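Local coordinates for protein BH2851 (Bacillus halodurans, PDB 2GFG) that is of unknown function but, as a CYTH-family barrel and putative adenylate cyclase, probably binds nucleotides or other triphosphates in its tunnel, at residues I6-K11 / H72-L77; G31-Q36 / S123-E128; S53-R58 / F66-P71. One frame throughout, in Å; residues are numbered along the deposited sequence.

Contact 1. Residues I6-K11 / H72-L77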
loop_
_atom_site.group_PDB
_atom_site.type_symbol
_atom_site.label_atom_id
_atom_site.label_comp_id
_atom_site.label_asym_id
_atom_site.label_seq_id
_atom_site.Cartn_x
_atom_site.Cartn_y
_atom_site.Cartn_z
ATOM N N ILE A 6 -2.337 -13.095 1.448
ATOM C CA ILE A 6 -3.471 -12.501 2.120
ATOM C C ILE A 6 -2.972 -11.395 3.034
ATOM O O ILE A 6 -2.107 -11.621 3.882
ATOM C CB ILE A 6 -4.264 -13.557 2.955
ATOM C CG1 ILE A 6 -4.636 -14.779 2.084
ATOM C CG2 ILE A 6 -5.514 -12.933 3.563
ATOM C CD1 ILE A 6 -5.456 -14.442 0.825
ATOM N N GLU A 7 -3.518 -10.194 2.843
ATOM C CA GLU A 7 -3.124 -9.021 3.603
ATOM C C GLU A 7 -4.165 -8.725 4.705
ATOM O O GLU A 7 -5.303 -8.365 4.406
ATOM C CB GLU A 7 -2.981 -7.817 2.657
ATOM C CG GLU A 7 -2.548 -6.507 3.330
ATOM C CD GLU A 7 -2.212 -5.414 2.315
ATOM O OE1 GLU A 7 -1.271 -5.615 1.512
ATOM O OE2 GLU A 7 -2.885 -4.355 2.326
ATOM N N ILE A 8 -3.784 -8.993 5.965
ATOM C CA ILE A 8 -4.576 -8.597 7.145
ATOM C C ILE A 8 -3.888 -7.364 7.759
ATOM O O ILE A 8 -2.788 -7.468 8.300
ATOM C CB ILE A 8 -4.644 -9.718 8.214
ATOM C CG1 ILE A 8 -4.967 -11.097 7.576
ATOM C CG2 ILE A 8 -5.664 -9.351 9.321
ATOM C CD1 ILE A 8 -6.336 -11.211 6.990
ATOM N N GLU A 9 -4.564 -6.215 7.703
ATOM C CA GLU A 9 -3.932 -4.931 8.012
ATOM C C GLU A 9 -4.814 -4.039 8.903
ATOM O O GLU A 9 -6.010 -3.894 8.656
ATOM C CB GLU A 9 -3.615 -4.200 6.699
ATOM C CG GLU A 9 -2.890 -2.862 6.852
ATOM C CD GLU A 9 -2.760 -2.126 5.523
ATOM O OE1 GLU A 9 -2.038 -2.633 4.624
ATOM O OE2 GLU A 9 -3.385 -1.046 5.375
ATOM N N ARG A 10 -4.191 -3.439 9.930
ATOM C CA ARG A 10 -4.819 -2.377 10.741
ATOM C C ARG A 10 -3.977 -1.117 10.605
ATOM O O ARG A 10 -2.771 -1.194 10.488
ATOM C CB ARG A 10 -4.919 -2.795 12.203
ATOM C CG ARG A 10 -5.777 -4.049 12.451
ATOM C CD ARG A 10 -7.262 -3.815 12.102
ATOM N NE ARG A 10 -8.084 -5.008 12.355
ATOM C CZ ARG A 10 -8.160 -6.078 11.547
ATOM N NH1 ARG A 10 -7.449 -6.142 10.420
ATOM N NH2 ARG A 10 -8.942 -7.099 11.880
ATOM N N LYS A 11 -4.621 0.041 10.668
ATOM C CA LYS A 11 -3.977 1.304 10.266
ATOM C C LYS A 11 -4.609 2.516 10.919
ATOM O O LYS A 11 -5.792 2.524 11.199
ATOM C CB LYS A 11 -4.078 1.460 8.736
ATOM C CG LYS A 11 -5.481 1.107 8.189
ATOM C CD LYS A 11 -5.645 1.394 6.719
ATOM C CE LYS A 11 -7.021 0.877 6.231
ATOM N NZ LYS A 11 -7.378 1.363 4.874
ATOM N N HIS A 72 -11.352 -10.372 -0.582
ATOM C CA HIS A 72 -11.123 -11.776 -0.232
ATOM C C HIS A 72 -11.857 -12.051 1.080
ATOM O O HIS A 72 -12.031 -11.130 1.878
ATOM C CB HIS A 72 -9.620 -12.027 -0.065
ATOM C CG HIS A 72 -9.230 -13.465 -0.167
ATOM N ND1 HIS A 72 -8.912 -14.231 0.936
ATOM C CD2 HIS A 72 -9.104 -14.281 -1.240
ATOM C CE1 HIS A 72 -8.607 -15.455 0.545
ATOM N NE2 HIS A 72 -8.714 -15.511 -0.771
ATOM N N PRO A 73 -12.368 -13.307 1.281
ATOM C CA PRO A 73 -13.088 -13.619 2.536
ATOM C C PRO A 73 -12.419 -13.027 3.792
ATOM O O PRO A 73 -13.060 -12.282 4.535
ATOM C CB PRO A 73 -13.074 -15.144 2.567
ATOM C CG PRO A 73 -13.135 -15.537 1.122
ATOM C CD PRO A 73 -12.382 -14.457 0.350
ATOM N N ALA A 74 -11.119 -13.295 3.958
ATOM C CA ALA A 74 -10.322 -12.705 5.038
ATOM C C ALA A 74 -9.314 -11.709 4.448
ATOM O O ALA A 74 -8.463 -12.084 3.654
ATOM C CB ALA A 74 -9.603 -13.785 5.803
ATOM N N GLY A 75 -9.456 -10.430 4.806
ATOM C CA GLY A 75 -8.544 -9.383 4.339
ATOM C C GLY A 75 -8.667 -9.119 2.847
ATOM O O GLY A 75 -9.773 -9.175 2.282
ATOM N N LEU A 76 -7.533 -8.792 2.216
ATOM C CA LEU A 76 -7.462 -8.613 0.773
ATOM C C LEU A 76 -6.483 -9.616 0.173
ATOM O O LEU A 76 -5.477 -9.967 0.798
ATOM C CB LEU A 76 -7.001 -7.186 0.419
ATOM C CG LEU A 76 -7.901 -5.997 0.773
ATOM C CD1 LEU A 76 -7.257 -4.705 0.280
ATOM C CD2 LEU A 76 -9.335 -6.147 0.194
ATOM N N LEU A 77 -6.794 -10.082 -1.037
ATOM C CA LEU A 77 -5.878 -10.928 -1.810
ATOM C C LEU A 77 -4.923 -10.039 -2.576
ATOM O O LEU A 77 -5.353 -9.222 -3.408
ATOM C CB LEU A 77 -6.653 -11.816 -2.783
ATOM C CG LEU A 77 -5.847 -12.599 -3.837
ATOM C CD1 LEU A 77 -4.761 -13.448 -3.191
ATOM C CD2 LEU A 77 -6.785 -13.462 -4.667
#

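Contact 2. Residues G31-Q36 / S123-E128. With EDO (1,2-ethanediol), chain G.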
loop_
_atom_site.group_PDB
_atom_site.type_symbol
_atom_site.label_atom_id
_atom_site.label_comp_id
_atom_site.label_asym_id
_atom_site.label_seq_id
_atom_site.Cartn_x
_atom_site.Cartn_y
_atom_site.Cartn_z
ATOM N N GLY A 31 18.343 5.460 9.067
ATOM C CA GLY A 31 18.738 4.512 8.017
ATOM C C GLY A 31 17.799 3.319 7.845
ATOM O O GLY A 31 17.897 2.586 6.849
ATOM N N ASP A 32 16.924 3.092 8.832
ATOM C CA ASP A 32 15.903 2.020 8.741
ATOM C C ASP A 32 14.780 2.377 7.771
ATOM O O ASP A 32 14.091 1.492 7.262
ATOM C CB ASP A 32 15.318 1.715 10.125
ATOM C CG ASP A 32 16.350 1.125 11.081
ATOM O OD1 ASP A 32 17.181 0.311 10.628
ATOM O OD2 ASP A 32 16.314 1.464 12.286
ATOM N N PHE A 33 14.575 3.678 7.547
ATOM C CA PHE A 33 13.574 4.148 6.593
ATOM C C PHE A 33 14.043 3.947 5.153
ATOM O O PHE A 33 15.126 4.414 4.768
ATOM C CB PHE A 33 13.236 5.623 6.840
ATOM C CG PHE A 33 12.276 5.839 7.975
ATOM C CD1 PHE A 33 10.910 5.930 7.735
ATOM C CD2 PHE A 33 12.733 5.909 9.290
ATOM C CE1 PHE A 33 10.003 6.118 8.796
ATOM C CE2 PHE A 33 11.834 6.089 10.355
ATOM C CZ PHE A 33 10.465 6.190 10.098
ATOM N N LYS A 34 13.239 3.206 4.376
ATOM C CA LYS A 34 13.508 2.969 2.958
ATOM C C LYS A 34 12.455 3.697 2.116
ATOM O O LYS A 34 11.288 3.737 2.475
ATOM C CB LYS A 34 13.475 1.466 2.644
ATOM C CG LYS A 34 14.267 0.572 3.635
ATOM C CD LYS A 34 15.735 0.966 3.726
ATOM C CE LYS A 34 16.503 0.043 4.675
ATOM N NZ LYS A 34 17.899 0.530 4.932
ATOM N N LEU A 35 12.880 4.227 0.980
ATOM C CA LEU A 35 12.003 5.000 0.099
ATOM C C LEU A 35 11.427 4.118 -0.995
ATOM O O LEU A 35 12.127 3.276 -1.554
ATOM C CB LEU A 35 12.787 6.174 -0.520
ATOM C CG LEU A 35 12.069 7.112 -1.499
ATOM C CD1 LEU A 35 10.745 7.647 -0.939
ATOM C CD2 LEU A 35 13.003 8.273 -1.873
ATOM N N GLN A 36 10.119 4.261 -1.238
ATOM C CA GLN A 36 9.446 3.559 -2.332
ATOM C C GLN A 36 8.448 4.484 -3.039
ATOM O O GLN A 36 7.928 5.436 -2.437
ATOM C CB GLN A 36 8.728 2.314 -1.808
ATOM C CG GLN A 36 7.532 2.627 -0.856
ATOM C CD GLN A 36 7.112 1.434 -0.021
ATOM O OE1 GLN A 36 7.920 0.562 0.290
ATOM N NE2 GLN A 36 5.848 1.399 0.359
ATOM N N SER A 123 4.824 8.738 -3.048
ATOM C CA SER A 123 6.093 8.273 -2.471
ATOM C C SER A 123 5.944 8.022 -0.982
ATOM O O SER A 123 5.288 8.787 -0.289
ATOM C CB SER A 123 7.200 9.294 -2.712
ATOM O OG SER A 123 7.493 9.403 -4.093
ATOM N N THR A 124 6.584 6.955 -0.492
ATOM C CA THR A 124 6.552 6.612 0.942
ATOM C C THR A 124 7.945 6.282 1.476
ATOM O O THR A 124 8.697 5.527 0.859
ATOM C CB THR A 124 5.616 5.414 1.230
ATOM O OG1 THR A 124 4.276 5.746 0.843
ATOM C CG2 THR A 124 5.628 5.051 2.735
ATOM N N SER A 125 8.278 6.881 2.618
ATOM C CA SER A 125 9.451 6.521 3.378
ATOM C C SER A 125 8.983 5.606 4.498
ATOM O O SER A 125 8.178 6.013 5.342
ATOM C CB SER A 125 10.114 7.760 3.945
ATOM O OG SER A 125 11.292 7.429 4.621
ATOM N N ARG A 126 9.483 4.366 4.506
ATOM C CA ARG A 126 8.934 3.314 5.374
ATOM C C ARG A 126 9.974 2.672 6.273
ATOM O O ARG A 126 11.032 2.273 5.819
ATOM C CB ARG A 126 8.278 2.228 4.520
ATOM C CG ARG A 126 7.778 1.001 5.335
ATOM C CD ARG A 126 6.982 0.041 4.489
ATOM N NE ARG A 126 5.716 0.617 4.035
ATOM C CZ ARG A 126 4.797 -0.039 3.324
ATOM N NH1 ARG A 126 5.001 -1.309 2.945
ATOM N NH2 ARG A 126 3.680 0.578 2.970
ATOM N N ALA A 127 9.620 2.535 7.551
ATOM C CA ALA A 127 10.367 1.725 8.497
ATOM C C ALA A 127 9.474 0.552 8.929
ATOM O O ALA A 127 8.275 0.723 9.109
ATOM C CB ALA A 127 10.766 2.550 9.686
ATOM N N GLU A 128 10.060 -0.645 9.031
ATOM C CA GLU A 128 9.319 -1.854 9.458
ATOM C C GLU A 128 10.027 -2.537 10.598
ATOM O O GLU A 128 11.245 -2.634 10.604
ATOM C CB GLU A 128 9.173 -2.848 8.299
ATOM C CG GLU A 128 8.339 -2.354 7.150
ATOM C CD GLU A 128 8.052 -3.447 6.109
ATOM O OE1 GLU A 128 7.590 -4.538 6.496
ATOM O OE2 GLU A 128 8.276 -3.199 4.910
HETATM C C1 EDO G . 12.474 10.129 6.307
HETATM O O1 EDO G . 12.859 8.760 6.483
HETATM C C2 EDO G . 11.039 10.337 6.801
HETATM O O2 EDO G . 10.882 9.857 8.151
HETATM O O HOH W 1 12.696 -0.858 7.956
HETATM O O HOH W 2 3.529 2.983 0.284
#

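Contact 3. Residues S53-R58 / F66-P71. With EDO (1,2-ethanediol), chain F.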
loop_
_atom_site.group_PDB
_atom_site.type_symbol
_atom_site.label_atom_id
_atom_site.label_comp_id
_atom_site.label_asym_id
_atom_site.label_seq_id
_atom_site.Cartn_x
_atom_site.Cartn_y
_atom_site.Cartn_z
ATOM N N SER A 53 -10.840 -2.644 -5.476
ATOM C CA SER A 53 -9.512 -3.125 -5.830
ATOM C C SER A 53 -8.569 -1.977 -6.106
ATOM O O SER A 53 -9.006 -0.833 -6.351
ATOM C CB SER A 53 -9.589 -4.033 -7.052
ATOM O OG SER A 53 -10.309 -5.215 -6.755
ATOM N N ALA A 54 -7.269 -2.283 -6.072
ATOM C CA ALA A 54 -6.226 -1.300 -6.310
ATOM C C ALA A 54 -5.077 -1.930 -7.089
ATOM O O ALA A 54 -4.599 -3.035 -6.739
ATOM C CB ALA A 54 -5.719 -0.731 -4.987
ATOM N N LEU A 55 -4.627 -1.225 -8.133
ATOM C CA LEU A 55 -3.550 -1.685 -8.997
ATOM C C LEU A 55 -2.418 -0.670 -8.960
ATOM O O LEU A 55 -2.640 0.523 -9.196
ATOM C CB LEU A 55 -4.062 -1.845 -10.431
ATOM C CG LEU A 55 -3.124 -2.464 -11.475
ATOM C CD1 LEU A 55 -2.892 -3.910 -11.201
ATOM C CD2 LEU A 55 -3.706 -2.283 -12.874
ATOM N N ARG A 56 -1.211 -1.139 -8.656
ATOM C CA ARG A 56 -0.026 -0.274 -8.640
ATOM C C ARG A 56 1.193 -0.972 -9.199
ATOM O O ARG A 56 1.230 -2.209 -9.301
ATOM C CB ARG A 56 0.288 0.194 -7.205
ATOM C CG ARG A 56 0.679 -0.949 -6.240
ATOM C CD ARG A 56 1.344 -0.440 -4.975
ATOM N NE ARG A 56 1.902 -1.561 -4.187
ATOM C CZ ARG A 56 1.448 -1.988 -2.991
ATOM N NH1 ARG A 56 0.503 -1.315 -2.320
ATOM N NH2 ARG A 56 2.023 -3.045 -2.417
ATOM N N ILE A 57 2.168 -0.167 -9.609
ATOM C CA ILE A 57 3.535 -0.631 -9.814
ATOM C C ILE A 57 4.415 0.059 -8.759
ATOM O O ILE A 57 4.452 1.282 -8.692
ATOM C CB ILE A 57 4.055 -0.299 -11.235
ATOM C CG1 ILE A 57 3.325 -1.153 -12.272
ATOM C CG2 ILE A 57 5.582 -0.531 -11.325
ATOM C CD1 ILE A 57 3.600 -0.750 -13.719
ATOM N N ARG A 58 5.063 -0.739 -7.905
ATOM C CA ARG A 58 5.952 -0.210 -6.861
ATOM C C ARG A 58 7.391 -0.220 -7.320
ATOM O O ARG A 58 7.859 -1.200 -7.875
ATOM C CB ARG A 58 5.831 -1.023 -5.574
ATOM C CG ARG A 58 6.776 -0.532 -4.422
ATOM C CD ARG A 58 6.422 -1.155 -3.093
ATOM N NE ARG A 58 5.173 -0.615 -2.562
ATOM C CZ ARG A 58 4.643 -0.938 -1.378
ATOM N NH1 ARG A 58 5.236 -1.824 -0.583
ATOM N NH2 ARG A 58 3.501 -0.366 -0.993
ATOM N N PHE A 66 4.690 -5.263 -9.803
ATOM C CA PHE A 66 3.316 -5.043 -10.256
ATOM C C PHE A 66 2.390 -5.729 -9.269
ATOM O O PHE A 66 2.543 -6.913 -9.009
ATOM C CB PHE A 66 3.156 -5.648 -11.672
ATOM C CG PHE A 66 1.920 -5.171 -12.448
ATOM C CD1 PHE A 66 1.363 -3.888 -12.249
ATOM C CD2 PHE A 66 1.431 -5.951 -13.518
ATOM C CE1 PHE A 66 0.294 -3.448 -13.021
ATOM C CE2 PHE A 66 0.354 -5.511 -14.298
ATOM C CZ PHE A 66 -0.218 -4.274 -14.052
ATOM N N THR A 67 1.441 -4.976 -8.695
ATOM C CA THR A 67 0.590 -5.514 -7.605
ATOM C C THR A 67 -0.874 -5.162 -7.765
ATOM O O THR A 67 -1.232 -3.988 -7.943
ATOM C CB THR A 67 1.084 -5.022 -6.211
ATOM O OG1 THR A 67 2.360 -5.587 -5.941
ATOM C CG2 THR A 67 0.109 -5.433 -5.092
ATOM N N LEU A 68 -1.716 -6.195 -7.729
ATOM C CA LEU A 68 -3.155 -6.031 -7.620
ATOM C C LEU A 68 -3.583 -6.383 -6.188
ATOM O O LEU A 68 -3.035 -7.312 -5.582
ATOM C CB LEU A 68 -3.876 -6.944 -8.622
ATOM C CG LEU A 68 -5.418 -6.966 -8.584
ATOM C CD1 LEU A 68 -6.006 -5.595 -8.901
ATOM C CD2 LEU A 68 -5.961 -8.021 -9.545
ATOM N N LYS A 69 -4.513 -5.593 -5.638
ATOM C CA LYS A 69 -5.188 -5.912 -4.366
ATOM C C LYS A 69 -6.656 -5.977 -4.640
ATOM O O LYS A 69 -7.204 -5.046 -5.207
ATOM C CB LYS A 69 -4.933 -4.833 -3.320
ATOM C CG LYS A 69 -3.522 -4.788 -2.796
ATOM C CD LYS A 69 -3.352 -3.663 -1.764
ATOM C CE LYS A 69 -1.926 -3.612 -1.228
ATOM N NZ LYS A 69 -1.758 -2.614 -0.127
ATOM N N GLN A 70 -7.298 -7.091 -4.260
ATOM C CA GLN A 70 -8.757 -7.275 -4.473
ATOM C C GLN A 70 -9.412 -7.881 -3.229
ATOM O O GLN A 70 -8.714 -8.376 -2.346
ATOM C CB GLN A 70 -9.022 -8.158 -5.712
ATOM C CG GLN A 70 -8.471 -9.581 -5.610
ATOM C CD GLN A 70 -8.543 -10.328 -6.931
ATOM O OE1 GLN A 70 -7.518 -10.581 -7.566
ATOM N NE2 GLN A 70 -9.770 -10.667 -7.365
ATOM N N PRO A 71 -10.760 -7.788 -3.128
ATOM C CA PRO A 71 -11.467 -8.383 -1.983
ATOM C C PRO A 71 -11.249 -9.907 -1.820
ATOM O O PRO A 71 -10.978 -10.616 -2.797
ATOM C CB PRO A 71 -12.938 -8.079 -2.285
ATOM C CG PRO A 71 -12.906 -6.887 -3.138
ATOM C CD PRO A 71 -11.687 -7.019 -3.989
HETATM C C1 EDO F . 7.919 -4.220 -1.878
HETATM O O1 EDO F . 8.021 -3.632 -0.576
HETATM C C2 EDO F . 6.531 -4.843 -2.065
HETATM O O2 EDO F . 6.482 -5.589 -3.291
HETATM O O HOH W 3 -2.301 -2.510 -5.338
HETATM O O HOH W 4 3.936 -3.568 -5.331
#

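Contact 1. Residues I6-K11 / H72-L77
Ile-6 reaches across to His-72 and the turn after it, each branch of its side chain finding a different partner. At CB the chain forks. CG2 lies beside the carbonyl of the turn, 3.1 Å from Ala-74 O. CG1 goes the other way, beside the backbone N (chi1 -52°), and carries CD1 over one face of the imidazole, 3.6 Å from the centroid of the His-72 ring: a CH-pi contact. Pro-73 CD packs on the opposite face of that ring, and ND1 donates a weak hydrogen bond to Ala-74 O. The same Ile-6 CD1 also meets Leu-77 CD1 at 4.2 Å, so a branched apolar residue suits this surface position.

Next along the strand, Glu-7 N binds Leu-76 O at 2.8 Å, almost straight (177°), and Glu-7 O accepts from Leu-76 N at 3.2 Å. Glu-7, Glu-9 and Lys-11 match the ExExK signature of CYTH proteins; Glu-7 projects from the opposite face of the sheet to Ile-6, and its carboxylate forms a salt bridge with Lys-69. Gly-75 suits the turn just before the returning strand: its phi is positive, and a CB there would run into Glu-7 O and Ile-8 CD1.

Contact 2. Residues G31-Q36 / S123-E128
Two neighbouring antiparallel strands of the CYTH barrel are joined where Lys-34 pairs with Arg-126 and Gln-36 with Thr-124. Each pair is closed by two backbone hydrogen bonds, among them Lys-34 N to Arg-126 O and Gln-36 N to Thr-124 O, both 2.8 Å. Leu-35 and Ser-125 form the non-hydrogen-bonded pair between them and turn to the other face.

Gln-36 has its CG in the crowded position between backbone N and carbonyl carbon (chi1 66°). From there the chain runs side by side with Thr-124, CG lying 4.0 Å from Thr-124 CB, and extends to set the amide above the guanidinium of Arg-126. NE2 stands over the centre of that group, 3.5 Å from Arg-126 CZ, with the two planes 64° apart; since the amide NE2 and the guanidinium nitrogens are all donors, this is packing and not a hydrogen bond. Gln-36 NE2 instead donates a hydrogen bond to a water 2.8 Å away, which also bonds Thr-124 OG1; that hydroxyl has a further partner in Ser-141. Arg-126 NE is held by a salt bridge to Asp-139, and Arg-58 lies close by, a concentration of basic groups consistent with the anion-binding tunnel of CYTH barrels.

On the Leu-35 and Ser-125 side, Phe-33 lays its ring flat over Ala-127. Ala-127 CB sits 3.6 Å from the centroid of the Phe-33 ring, only 7° off the normal, and alanine is small enough to let the ring settle so close. A 1,2-ethanediol, probably from the crystallisation liquor, lies over the ring's opposite face and shares a 2.8 Å hydrogen bond between its O1 and Ser-125 OG. At the backbone, a water bridges Asp-32 O and Glu-128 N.

Contact 3. Residues S53-R58 / F66-P71
Arg-56 and Thr-67 run side by side from a hydrogen-bonded antiparallel pair, pointing the same way. With CG tucked between the backbone N and the carbonyl carbon (chi1 64°), Arg-56 leans over the neighbouring strand and then extends. A water joins the two: it accepts from Arg-56 NE at 3.1 Å and donates to Thr-67 OG1 at 2.6 Å, while the threonine hydroxyl also bonds Asn-80. Lys-69 approaches the guanidinium at its edge, NZ standing 3.4 Å from Arg-56 NH1. Arg-58 comes over a face of the same guanidinium, its NH2 above the centre. A methionine in place of Arg-56 would probably leave the bridging water without the NE donor that helps hold it, and deprive this basic cluster of one of its charges.

The other side of the hairpin is apolar. Phe-66 slants across the opposing strand, with CD1 3.4 Å from Ile-57 CG1 and CE1 3.7 Å from Leu-55 CD1. The ring edge faces the backbone, Phe-66 CD1 being 3.4 Å from Arg-56 O. Leu-55 CD1 also meets Leu-68 CB at 4.1 Å. The two leucines and the phenylalanine suit this side because they pack against Val-102 and Ala-105 of helix 101-108, while Ile-57 meets Phe-41 and Leu-83 of the flanking strands.

Alternating basic or polar residues with leucine, isoleucine and phenylalanine gives each strand two unlike faces. Such a two-faced beta hairpin fits a CYTH barrel, its charged face consistent with triphosphate binding as in relatives.

How the contacts relate
From the N terminus, residues 6-11 come first, on strand 4-14, and wait for 72-77 to close contact 1. Before that happens the chain lays down 31-36, opening contact 2, and then the hairpin of contact 3, which closes only a short loop and is nested inside both others. Contact 1 closes next, and contact 2 last, at 123-128, so the two longer loops cross. Their centres lie about 22 Å apart, on opposite sides of the chain's centre, with contact 3 touching each: Leu-77 N pairs with Gln-70 O on one flank, and Gln-36 packs on Arg-58 on the other. Together they tie six of the eight strands of the closed barrel.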